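Local coordinates for ATP phosphoribosyltransferase regulatory subunit (Bacillus halodurans, PDB 3OD1), which is probably required for the first step of histidine biosynthesis, working with the HisG subunit, and may let histidine feedback-regulate ATP phosphoribosyltransferase, at residues B[140-145]-B[297-302]; B[148-153]-B[262-267]; B[221-226]-B[231-236]; B[247-252]-B[267-272]. One frame throughout, in Å; residues are numbered along the deposited sequence.

Contact 1 of 4, residues B[140-145]-B[297-302]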
loop_
_atom_site.group_PDB
_atom_site.type_symbol
_atom_site.label_atom_id
_atom_site.label_comp_id
_atom_site.label_asym_id
_atom_site.label_seq_id
_atom_site.Cartn_x
_atom_site.Cartn_y
_atom_site.Cartn_z
ATOM N N SER B 140 29.405 -8.018 10.333
ATOM C CA SER B 140 29.186 -6.842 9.486
ATOM C C SER B 140 27.701 -6.693 9.172
ATOM O O SER B 140 27.146 -5.593 9.221
ATOM C CB SER B 140 29.986 -6.954 8.180
ATOM O OG SER B 140 31.377 -6.913 8.439
ATOM N N ALA B 141 27.068 -7.818 8.865
ATOM C CA ALA B 141 25.661 -7.850 8.498
ATOM C C ALA B 141 24.771 -7.569 9.710
ATOM O O ALA B 141 23.796 -6.819 9.596
ATOM C CB ALA B 141 25.320 -9.196 7.885
ATOM N N ASP B 142 25.091 -8.183 10.853
ATOM C CA ASP B 142 24.396 -7.892 12.116
ATOM C C ASP B 142 24.393 -6.383 12.402
ATOM O O ASP B 142 23.354 -5.791 12.676
ATOM C CB ASP B 142 25.078 -8.606 13.285
ATOM C CG ASP B 142 24.791 -10.103 13.325
ATOM O OD1 ASP B 142 23.885 -10.578 12.610
ATOM O OD2 ASP B 142 25.475 -10.798 14.103
ATOM N N GLY B 143 25.572 -5.770 12.339
ATOM C CA GLY B 143 25.706 -4.341 12.591
ATOM C C GLY B 143 25.014 -3.489 11.549
ATOM O O GLY B 143 24.426 -2.454 11.873
ATOM N N GLU B 144 25.074 -3.922 10.292
ATOM C CA GLU B 144 24.431 -3.185 9.200
ATOM C C GLU B 144 22.925 -2.990 9.404
ATOM O O GLU B 144 22.432 -1.875 9.297
ATOM C CB GLU B 144 24.686 -3.856 7.846
ATOM C CG GLU B 144 23.975 -3.167 6.664
ATOM C CD GLU B 144 24.091 -3.953 5.358
ATOM O OE1 GLU B 144 25.048 -4.750 5.208
ATOM O OE2 GLU B 144 23.210 -3.798 4.488
ATOM N N VAL B 145 22.184 -4.057 9.677
ATOM C CA VAL B 145 20.734 -3.888 9.804
ATOM C C VAL B 145 20.358 -3.016 11.004
ATOM O O VAL B 145 19.373 -2.294 10.955
ATOM C CB VAL B 145 19.958 -5.232 9.838
ATOM C CG1 VAL B 145 20.199 -6.019 8.551
ATOM C CG2 VAL B 145 20.345 -6.047 11.058
ATOM N N GLY B 297 14.009 -6.725 15.491
ATOM C CA GLY B 297 14.600 -7.550 14.454
ATOM C C GLY B 297 15.578 -8.552 15.026
ATOM O O GLY B 297 15.664 -8.735 16.242
ATOM N N GLY B 298 16.321 -9.205 14.144
ATOM C CA GLY B 298 17.334 -10.143 14.574
ATOM C C GLY B 298 17.487 -11.306 13.616
ATOM O O GLY B 298 16.785 -11.394 12.601
ATOM N N ARG B 299 18.403 -12.205 13.961
ATOM C CA ARG B 299 18.723 -13.379 13.145
ATOM C C ARG B 299 17.667 -14.457 13.188
ATOM O O ARG B 299 17.199 -14.835 14.253
ATOM C CB ARG B 299 20.034 -14.002 13.601
ATOM C CG ARG B 299 21.229 -13.172 13.311
ATOM C CD ARG B 299 22.089 -13.844 12.282
ATOM N NE ARG B 299 22.936 -12.850 11.641
ATOM C CZ ARG B 299 23.107 -12.750 10.333
ATOM N NH1 ARG B 299 22.489 -13.598 9.518
ATOM N NH2 ARG B 299 23.906 -11.807 9.845
ATOM N N TYR B 300 17.325 -14.980 12.016
ATOM C CA TYR B 300 16.391 -16.094 11.919
ATOM C C TYR B 300 16.950 -17.134 10.927
ATOM O O TYR B 300 16.417 -17.321 9.837
ATOM C CB TYR B 300 14.998 -15.574 11.514
ATOM C CG TYR B 300 14.977 -14.716 10.251
ATOM C CD1 TYR B 300 14.638 -15.276 9.031
ATOM C CD2 TYR B 300 15.297 -13.355 10.284
ATOM C CE1 TYR B 300 14.615 -14.531 7.868
ATOM C CE2 TYR B 300 15.278 -12.587 9.105
ATOM C CZ TYR B 300 14.931 -13.201 7.900
ATOM O OH TYR B 300 14.893 -12.505 6.706
ATOM N N ASP B 301 18.030 -17.808 11.329
ATOM C CA ASP B 301 18.879 -18.566 10.405
ATOM C C ASP B 301 18.311 -19.894 9.895
ATOM O O ASP B 301 18.943 -20.544 9.068
ATOM C CB ASP B 301 20.261 -18.840 11.024
ATOM C CG ASP B 301 21.157 -17.606 11.053
ATOM O OD1 ASP B 301 20.787 -16.553 10.480
ATOM O OD2 ASP B 301 22.247 -17.695 11.657
ATOM N N GLU B 302 17.140 -20.298 10.377
ATOM C CA GLU B 302 16.557 -21.575 9.953
ATOM C C GLU B 302 15.317 -21.429 9.053
ATOM O O GLU B 302 14.779 -22.416 8.552
ATOM C CB GLU B 302 16.235 -22.448 11.171
ATOM C CG GLU B 302 17.469 -22.805 11.996
ATOM C CD GLU B 302 18.562 -23.442 11.142
ATOM O OE1 GLU B 302 18.230 -24.186 10.189
ATOM O OE2 GLU B 302 19.754 -23.191 11.419
#

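Contact 2 of 4, residues B[148-153]-B[262-267]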
loop_
_atom_site.group_PDB
_atom_site.type_symbol
_atom_site.label_atom_id
_atom_site.label_comp_id
_atom_site.label_asym_id
_atom_site.label_seq_id
_atom_site.Cartn_x
_atom_site.Cartn_y
_atom_site.Cartn_z
ATOM N N LEU B 148 21.368 0.633 10.006
ATOM C CA LEU B 148 20.394 1.139 9.050
ATOM C C LEU B 148 19.104 1.536 9.769
ATOM O O LEU B 148 18.578 2.621 9.550
ATOM C CB LEU B 148 20.116 0.102 7.964
ATOM C CG LEU B 148 18.974 0.383 6.976
ATOM C CD1 LEU B 148 19.119 1.768 6.339
ATOM C CD2 LEU B 148 18.940 -0.710 5.913
HETATM N N MSE B 149 18.610 0.672 10.650
HETATM C CA MSE B 149 17.398 0.995 11.395
HETATM C C MSE B 149 17.545 2.321 12.137
HETATM O O MSE B 149 16.623 3.157 12.143
HETATM C CB MSE B 149 17.063 -0.109 12.396
HETATM C CG MSE B 149 15.605 -0.036 12.879
HETATM SE SE MSE B 149 15.111 -1.475 14.106
HETATM C CE MSE B 149 16.239 -1.026 15.617
ATOM N N ILE B 150 18.695 2.494 12.787
ATOM C CA ILE B 150 18.968 3.701 13.543
ATOM C C ILE B 150 19.025 4.911 12.618
ATOM O O ILE B 150 18.505 5.982 12.946
ATOM C CB ILE B 150 20.278 3.565 14.364
ATOM C CG1 ILE B 150 20.080 2.520 15.474
ATOM C CG2 ILE B 150 20.729 4.937 14.906
ATOM C CD1 ILE B 150 21.317 2.194 16.277
ATOM N N ALA B 151 19.643 4.746 11.449
ATOM C CA ALA B 151 19.756 5.859 10.514
ATOM C C ALA B 151 18.390 6.208 9.924
ATOM O O ALA B 151 18.074 7.384 9.681
ATOM C CB ALA B 151 20.760 5.539 9.425
ATOM N N ALA B 152 17.568 5.190 9.697
ATOM C CA ALA B 152 16.227 5.422 9.148
ATOM C C ALA B 152 15.322 6.096 10.189
ATOM O O ALA B 152 14.585 7.023 9.872
ATOM C CB ALA B 152 15.612 4.108 8.667
ATOM N N LEU B 153 15.377 5.620 11.431
ATOM C CA LEU B 153 14.616 6.228 12.513
ATOM C C LEU B 153 14.979 7.701 12.673
ATOM O O LEU B 153 14.101 8.545 12.795
ATOM C CB LEU B 153 14.839 5.475 13.820
ATOM C CG LEU B 153 14.154 4.110 13.835
ATOM C CD1 LEU B 153 14.462 3.364 15.113
ATOM C CD2 LEU B 153 12.649 4.294 13.656
ATOM N N SER B 262 26.814 3.893 18.265
ATOM C CA SER B 262 27.010 3.361 19.605
ATOM C C SER B 262 26.138 4.025 20.666
ATOM O O SER B 262 25.621 3.355 21.567
ATOM C CB SER B 262 28.481 3.498 19.994
ATOM O OG SER B 262 28.839 2.486 20.898
ATOM N N GLU B 263 25.981 5.341 20.559
ATOM C CA GLU B 263 25.231 6.104 21.554
ATOM C C GLU B 263 23.799 5.595 21.674
ATOM O O GLU B 263 23.164 5.760 22.717
ATOM C CB GLU B 263 25.236 7.603 21.218
ATOM C CG GLU B 263 24.517 7.956 19.915
ATOM C CD GLU B 263 24.345 9.462 19.697
ATOM O OE1 GLU B 263 23.587 10.106 20.460
ATOM O OE2 GLU B 263 24.955 9.998 18.746
ATOM N N TYR B 264 23.309 4.957 20.609
ATOM C CA TYR B 264 21.912 4.537 20.519
ATOM C C TYR B 264 21.645 3.134 21.055
ATOM O O TYR B 264 20.492 2.735 21.230
ATOM C CB TYR B 264 21.426 4.628 19.067
ATOM C CG TYR B 264 21.298 6.046 18.564
ATOM C CD1 TYR B 264 20.170 6.799 18.855
ATOM C CD2 TYR B 264 22.304 6.634 17.808
ATOM C CE1 TYR B 264 20.038 8.097 18.407
ATOM C CE2 TYR B 264 22.179 7.934 17.349
ATOM C CZ TYR B 264 21.042 8.658 17.655
ATOM O OH TYR B 264 20.907 9.951 17.217
ATOM N N VAL B 265 22.702 2.381 21.326
ATOM C CA VAL B 265 22.516 0.983 21.665
ATOM C C VAL B 265 22.720 0.712 23.149
ATOM O O VAL B 265 23.511 1.377 23.814
ATOM C CB VAL B 265 23.428 0.058 20.820
ATOM C CG1 VAL B 265 23.121 0.226 19.337
ATOM C CG2 VAL B 265 24.884 0.341 21.097
ATOM N N LYS B 266 21.973 -0.256 23.663
ATOM C CA LYS B 266 22.224 -0.780 24.990
ATOM C C LYS B 266 21.983 -2.281 24.952
ATOM O O LYS B 266 21.538 -2.813 23.936
ATOM C CB LYS B 266 21.359 -0.072 26.034
ATOM C CG LYS B 266 19.864 -0.187 25.830
ATOM C CD LYS B 266 19.136 0.675 26.849
ATOM C CE LYS B 266 17.647 0.350 26.921
ATOM N NZ LYS B 266 16.957 1.139 27.991
ATOM N N PHE B 267 22.313 -2.975 26.033
ATOM C CA PHE B 267 22.188 -4.423 26.043
ATOM C C PHE B 267 21.136 -4.895 27.022
ATOM O O PHE B 267 21.046 -4.391 28.141
ATOM C CB PHE B 267 23.537 -5.071 26.327
ATOM C CG PHE B 267 24.562 -4.785 25.274
ATOM C CD1 PHE B 267 24.687 -5.616 24.172
ATOM C CD2 PHE B 267 25.378 -3.669 25.371
ATOM C CE1 PHE B 267 25.620 -5.346 23.191
ATOM C CE2 PHE B 267 26.317 -3.397 24.397
ATOM C CZ PHE B 267 26.437 -4.237 23.304
#

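Contact 3 of 4, residues B[221-226]-B[231-236]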
loop_
_atom_site.group_PDB
_atom_site.type_symbol
_atom_site.label_atom_id
_atom_site.label_comp_id
_atom_site.label_asym_id
_atom_site.label_seq_id
_atom_site.Cartn_x
_atom_site.Cartn_y
_atom_site.Cartn_z
ATOM N N LEU B 221 19.007 -11.741 34.993
ATOM C CA LEU B 221 18.069 -10.616 35.038
ATOM C C LEU B 221 18.755 -9.263 35.211
ATOM O O LEU B 221 18.191 -8.224 34.875
ATOM C CB LEU B 221 17.069 -10.822 36.170
ATOM C CG LEU B 221 15.684 -11.345 35.797
ATOM C CD1 LEU B 221 15.744 -12.319 34.629
ATOM C CD2 LEU B 221 15.017 -11.972 37.015
ATOM N N SER B 222 19.972 -9.277 35.739
ATOM C CA SER B 222 20.701 -8.036 35.965
ATOM C C SER B 222 21.498 -7.584 34.748
ATOM O O SER B 222 22.039 -6.483 34.745
ATOM C CB SER B 222 21.638 -8.177 37.168
ATOM O OG SER B 222 20.956 -7.869 38.370
ATOM N N LEU B 223 21.583 -8.433 33.725
ATOM C CA LEU B 223 22.417 -8.140 32.556
ATOM C C LEU B 223 21.712 -7.173 31.613
ATOM O O LEU B 223 21.333 -7.530 30.495
ATOM C CB LEU B 223 22.797 -9.432 31.825
ATOM C CG LEU B 223 23.542 -10.467 32.662
ATOM C CD1 LEU B 223 23.705 -11.786 31.903
ATOM C CD2 LEU B 223 24.902 -9.912 33.120
ATOM N N ARG B 224 21.534 -5.945 32.081
ATOM C CA ARG B 224 20.791 -4.934 31.349
ATOM C C ARG B 224 21.463 -3.595 31.585
ATOM O O ARG B 224 21.407 -3.056 32.693
ATOM C CB ARG B 224 19.342 -4.876 31.845
ATOM C CG ARG B 224 18.695 -6.239 32.056
ATOM C CD ARG B 224 17.229 -6.106 32.444
ATOM N NE ARG B 224 16.363 -5.753 31.314
ATOM C CZ ARG B 224 15.530 -4.721 31.318
ATOM N NH1 ARG B 224 15.481 -3.933 32.384
ATOM N NH2 ARG B 224 14.765 -4.468 30.256
ATOM N N GLY B 225 22.110 -3.062 30.553
ATOM C CA GLY B 225 22.789 -1.782 30.656
ATOM C C GLY B 225 23.639 -1.452 29.445
ATOM O O GLY B 225 23.240 -1.690 28.303
ATOM N N GLY B 226 24.821 -0.902 29.701
ATOM C CA GLY B 226 25.722 -0.482 28.645
ATOM C C GLY B 226 26.664 -1.597 28.238
ATOM O O GLY B 226 26.483 -2.748 28.635
ATOM N N GLU B 231 30.383 -7.765 29.908
ATOM C CA GLU B 231 31.480 -8.235 30.749
ATOM C C GLU B 231 30.946 -9.045 31.926
ATOM O O GLU B 231 31.405 -10.160 32.179
ATOM C CB GLU B 231 32.338 -7.063 31.216
ATOM C CG GLU B 231 32.879 -6.233 30.064
ATOM C CD GLU B 231 33.493 -7.095 28.974
ATOM O OE1 GLU B 231 34.103 -8.132 29.312
ATOM O OE2 GLU B 231 33.365 -6.738 27.782
ATOM N N GLU B 232 29.957 -8.491 32.625
ATOM C CA GLU B 232 29.291 -9.202 33.712
ATOM C C GLU B 232 28.633 -10.493 33.210
ATOM O O GLU B 232 28.434 -11.441 33.969
ATOM C CB GLU B 232 28.240 -8.305 34.373
ATOM C CG GLU B 232 28.373 -6.822 34.035
ATOM C CD GLU B 232 29.077 -6.021 35.118
ATOM O OE1 GLU B 232 30.269 -6.285 35.386
ATOM O OE2 GLU B 232 28.437 -5.117 35.697
ATOM N N ALA B 233 28.288 -10.528 31.926
ATOM C CA ALA B 233 27.651 -11.713 31.365
ATOM C C ALA B 233 28.645 -12.867 31.267
ATOM O O ALA B 233 28.267 -14.040 31.362
ATOM C CB ALA B 233 27.029 -11.401 29.997
ATOM N N ARG B 234 29.918 -12.533 31.079
ATOM C CA ARG B 234 30.958 -13.553 30.926
ATOM C C ARG B 234 31.082 -14.479 32.144
ATOM O O ARG B 234 31.416 -15.653 32.006
ATOM C CB ARG B 234 32.313 -12.912 30.602
ATOM C CG ARG B 234 32.379 -12.278 29.222
ATOM C CD ARG B 234 33.785 -11.832 28.873
ATOM N NE ARG B 234 33.786 -10.519 28.237
ATOM C CZ ARG B 234 33.599 -10.307 26.937
ATOM N NH1 ARG B 234 33.618 -9.072 26.460
ATOM N NH2 ARG B 234 33.393 -11.327 26.114
ATOM N N GLY B 235 30.785 -13.951 33.327
ATOM C CA GLY B 235 30.933 -14.706 34.561
ATOM C C GLY B 235 29.868 -15.759 34.808
ATOM O O GLY B 235 30.049 -16.648 35.653
ATOM N N LEU B 236 28.764 -15.678 34.067
ATOM C CA LEU B 236 27.618 -16.556 34.310
ATOM C C LEU B 236 27.653 -17.858 33.529
ATOM O O LEU B 236 26.919 -18.790 33.849
ATOM C CB LEU B 236 26.308 -15.829 34.002
ATOM C CG LEU B 236 25.992 -14.663 34.930
ATOM C CD1 LEU B 236 24.616 -14.125 34.617
ATOM C CD2 LEU B 236 26.086 -15.128 36.381
#

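Contact 4 of 4, residues B[247-252]-B[267-272]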
loop_
_atom_site.group_PDB
_atom_site.type_symbol
_atom_site.label_atom_id
_atom_site.label_comp_id
_atom_site.label_asym_id
_atom_site.label_seq_id
_atom_site.Cartn_x
_atom_site.Cartn_y
_atom_site.Cartn_z
ATOM N N ALA B 247 30.900 -13.358 22.191
ATOM C CA ALA B 247 31.865 -12.834 21.227
ATOM C C ALA B 247 31.175 -12.118 20.079
ATOM O O ALA B 247 31.689 -11.127 19.551
ATOM C CB ALA B 247 32.754 -13.956 20.687
ATOM N N GLU B 248 30.013 -12.629 19.687
ATOM C CA GLU B 248 29.238 -12.003 18.627
ATOM C C GLU B 248 28.694 -10.656 19.084
ATOM O O GLU B 248 28.675 -9.690 18.317
ATOM C CB GLU B 248 28.123 -12.933 18.162
ATOM C CG GLU B 248 28.672 -14.138 17.428
ATOM C CD GLU B 248 27.615 -15.160 17.099
ATOM O OE1 GLU B 248 26.487 -15.042 17.621
ATOM O OE2 GLU B 248 27.914 -16.084 16.319
HETATM N N MSE B 249 28.283 -10.584 20.345
HETATM C CA MSE B 249 27.829 -9.317 20.886
HETATM C C MSE B 249 28.949 -8.290 20.975
HETATM O O MSE B 249 28.736 -7.115 20.687
HETATM C CB MSE B 249 27.092 -9.496 22.215
HETATM C CG MSE B 249 25.566 -9.509 22.012
HETATM SE SE MSE B 249 24.574 -9.931 23.627
HETATM C CE MSE B 249 25.581 -11.509 24.182
ATOM N N THR B 250 30.146 -8.724 21.345
ATOM C CA THR B 250 31.260 -7.787 21.452
ATOM C C THR B 250 31.700 -7.281 20.080
ATOM O O THR B 250 31.934 -6.088 19.898
ATOM C CB THR B 250 32.468 -8.388 22.212
ATOM O OG1 THR B 250 33.123 -9.365 21.392
ATOM C CG2 THR B 250 32.000 -9.036 23.500
ATOM N N LYS B 251 31.828 -8.181 19.116
ATOM C CA LYS B 251 32.145 -7.729 17.770
ATOM C C LYS B 251 31.025 -6.865 17.177
ATOM O O LYS B 251 31.295 -5.907 16.449
ATOM C CB LYS B 251 32.477 -8.883 16.833
ATOM C CG LYS B 251 32.884 -8.373 15.461
ATOM C CD LYS B 251 33.715 -9.372 14.682
ATOM C CE LYS B 251 34.254 -8.730 13.407
ATOM N NZ LYS B 251 34.875 -9.730 12.494
ATOM N N LEU B 252 29.775 -7.203 17.490
ATOM C CA LEU B 252 28.631 -6.405 17.043
ATOM C C LEU B 252 28.749 -4.972 17.551
ATOM O O LEU B 252 28.549 -4.016 16.795
ATOM C CB LEU B 252 27.314 -7.017 17.528
ATOM C CG LEU B 252 26.061 -6.204 17.224
ATOM C CD1 LEU B 252 25.998 -5.886 15.733
ATOM C CD2 LEU B 252 24.809 -6.946 17.704
ATOM N N PHE B 267 22.313 -2.975 26.033
ATOM C CA PHE B 267 22.188 -4.423 26.043
ATOM C C PHE B 267 21.136 -4.895 27.022
ATOM O O PHE B 267 21.046 -4.391 28.141
ATOM C CB PHE B 267 23.537 -5.071 26.327
ATOM C CG PHE B 267 24.562 -4.785 25.274
ATOM C CD1 PHE B 267 24.687 -5.616 24.172
ATOM C CD2 PHE B 267 25.378 -3.669 25.371
ATOM C CE1 PHE B 267 25.620 -5.346 23.191
ATOM C CE2 PHE B 267 26.317 -3.397 24.397
ATOM C CZ PHE B 267 26.437 -4.237 23.304
ATOM N N ASP B 268 20.324 -5.849 26.583
ATOM C CA ASP B 268 19.335 -6.472 27.451
ATOM C C ASP B 268 19.327 -7.968 27.208
ATOM O O ASP B 268 18.571 -8.473 26.378
ATOM C CB ASP B 268 17.948 -5.877 27.225
ATOM C CG ASP B 268 16.889 -6.523 28.102
ATOM O OD1 ASP B 268 17.250 -7.311 29.004
ATOM O OD2 ASP B 268 15.694 -6.240 27.890
ATOM N N LEU B 269 20.192 -8.672 27.931
ATOM C CA LEU B 269 20.356 -10.097 27.707
ATOM C C LEU B 269 19.171 -10.894 28.242
ATOM O O LEU B 269 19.157 -12.109 28.143
ATOM C CB LEU B 269 21.682 -10.596 28.292
ATOM C CG LEU B 269 22.877 -10.473 27.337
ATOM C CD1 LEU B 269 22.972 -9.076 26.773
ATOM C CD2 LEU B 269 24.196 -10.871 28.012
ATOM N N THR B 270 18.159 -10.219 28.790
ATOM C CA THR B 270 16.941 -10.937 29.171
ATOM C C THR B 270 15.977 -11.031 27.984
ATOM O O THR B 270 14.939 -11.689 28.059
ATOM C CB THR B 270 16.209 -10.274 30.355
ATOM O OG1 THR B 270 15.565 -9.081 29.913
ATOM C CG2 THR B 270 17.194 -9.957 31.481
ATOM N N LEU B 271 16.341 -10.383 26.885
ATOM C CA LEU B 271 15.420 -10.227 25.762
ATOM C C LEU B 271 15.158 -11.551 25.057
ATOM O O LEU B 271 16.076 -12.175 24.534
ATOM C CB LEU B 271 15.964 -9.197 24.770
ATOM C CG LEU B 271 15.044 -8.802 23.612
ATOM C CD1 LEU B 271 13.796 -8.073 24.126
ATOM C CD2 LEU B 271 15.802 -7.944 22.616
ATOM N N VAL B 272 13.898 -11.977 25.062
ATOM C CA VAL B 272 13.458 -13.142 24.309
ATOM C C VAL B 272 12.279 -12.707 23.439
ATOM O O VAL B 272 11.201 -12.404 23.954
ATOM C CB VAL B 272 12.998 -14.280 25.246
ATOM C CG1 VAL B 272 12.330 -15.419 24.441
ATOM C CG2 VAL B 272 14.166 -14.803 26.096
#

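Contact 1 of 4, residues B[140-145]-B[297-302]
Arg299, just past the end of strand 295-298, reaches Asp142 in the first turn of helix 139-155, and the salt bridge between them is best read outward along the arginine. From CB the chain sets off with CG anti to the carbonyl carbon (chi1 -69°) and then bends at chi2. The bend brings CG and CD alongside Asp142 OD1, with CD 3.7 Å from that oxygen. NE makes the main bond, 2.6 Å to Asp142 OD1, which receives it through its syn lone pair and lies close to the guanidinium plane. NH2 adds a weak bond to the same OD1 at 3.0 Å. Ala141 CB lies at the guanidinium edge, 3.6 Å from NH2, and NH2 also bonds to Asp136 O. The remaining nitrogen, NH1, lies 3.5 Å from Asp301 OD1, closing a network of two carboxylates around one guanidinium. Both Asp142 bonds end on OD1, and the two planes are 55° apart, so this is not the flat grip in which each oxygen takes one nitrogen. This buried bridge pins a helix to the mostly antiparallel sheet of the class-II aminoacyl-tRNA synthetase fold, through the arginine of the Gly-Gly-Arg-Tyr-Asp sequence (297-301) familiar from histidyl-tRNA synthetases.

Contact 2 of 4, residues B[148-153]-B[262-267]
Ile150 of helix 139-155 lays its two branches against Tyr264 and Val265, where a short 3-10 turn runs into strand 265-268; the contact is part of the helix-on-sheet layer of the class-II synthetase fold. One torsion distributes the work. With chi1 at -68°, CG2 stands anti to the backbone N and CG1 anti to the carbonyl carbon, and the two branches part company beyond CB. The CG2 methyl sits over one face of the Tyr264 ring in a CH-pi contact, 4.0 Å from the ring centroid and 24° off the ring normal. It is displaced toward the rim, its nearest ring atom being Tyr264 CD2.

The other branch is fully extended (chi2 175°) and carries CD1 to the root of the tyrosine side chain, 3.7 Å from Tyr264 CB. The isoleucine thus touches the aromatic residue twice, by a methyl on the ring and by a methyl at the stem, which probably limits how far the ring can shift relative to the helix. Tyr264 also stacks with Phe161, and Ile150 itself packs on Phe161 and on Val163 of strand 162-167, the parallel neighbour of strand 265-268. A backbone bond from Val265 N to Ser262 O, 3.1 Å long, holds the turn that leads into the strand. Val265 in turn packs on Tyr253 and Leu256 of helix 240-258. Its CG1, anti to the carbonyl carbon, is the branch that meets the isoleucine, 4.1 Å from Ile150 CD1.

Contact 3 of 4, residues B[221-226]-B[231-236]
Arg234 NE donates to Glu231 OE1 over 2.6 Å, a salt bridge on the same short helix whose Ala233 is packed against Leu223. The arginine grips side-on: NE takes one oxygen and NH1 the other, 2.7 Å from Glu231 OE2. Both oxygens lie near the guanidinium plane, yet OE1 is approached from above the carboxylate plane, so the two flat groups are not coplanar. Across the contact everything depends on one leucine. Leu223 is the centre of an inverse gamma turn, closed by the bond from Arg224 N to Ser222 O at 2.8 Å, and this tight bend leads directly into strand 224-225, the outermost strand at one end of the large sheet. From there the chain returns through helix 228-234, and Leu223 points back toward it. With CG anti to the carbonyl carbon (chi1 -58°), its two methyls take different partners around Ala233. CD2 presses on the backbone, 3.6 Å from Ala233 N, and also touches the CB of Glu232, whose carboxylate leads away from the leucine. CD1 lies 3.9 Å from Ala233 CB and meets Leu236 CD1 at 3.7 Å, the two leucines reaching toward each other tip to tip. Tyr170 of helix 168-179 packs on both leucines, and its OH bonds to Ala233 O. Leu269 touches Leu223 and Ala233 alike.

Contact 4 of 4, residues B[247-252]-B[267-272]
A type I beta turn from Asp268 to Leu271 ends strand 265-268 near the edge of the class-II synthetase sheet, and Met249 of helix 240-258, present as selenomethionine, packs onto Leu269 inside the turn and onto Phe267 before it. The methionine leaves the helix facing the strand and is bent at its last torsion (chi3 -48°), which turns CE aside and leaves the selenium foremost. Selenium SE meets Leu269 CD1 at 3.6 Å, while Met249 CE lies 4.1 Å from Leu269 CD2, so the two side chains meet tip to tip with both leucine methyls engaged. Further back, Met249 CG approaches Phe267 CE1 at 4.3 Å, obliquely to the ring. All three residues are buried, and His167 of strand 162-167 lies against the methionine as well.

On the helix, Ala247 O accepts two bonds from the same face of its plane, one from Lys251 N and one from the hydroxyl of Thr250. The turn is closed by the bond from Leu271 N to Asp268 O and accompanied by an Asx turn, in which Thr270 N donates to Asp268 OD1 over 3.1 Å from above the carboxylate plane. Arg224 makes a salt bridge to that oxygen through NE, tying in the neighbouring strand. A shorter bond brings the Thr270 hydroxyl in on the syn side, with OG1 2.6 Å from Asp268 OD1.

Followed from the N terminus, helix 139-155 opens both long loops. Contact 1 closes the longer one, at the end of strand 295-298, and the other three contacts fall within its span. Contact 2 closes the other at strand 265-268, and it encloses contact 3, a short local closure between edge strand 224-225 and helix 228-234. Contact 4, in series after contact 3, closes the short loop from helix 240-258 to the end of strand 265-268 and crosses contact 2, sharing Phe267 with it. Strand pairing of 224-225 with 265-268 joins contacts 3 and 4, while Leu252 packs on Asp142 and Gly143 to join contacts 4 and 1. Together they bind three helices to one large sheet.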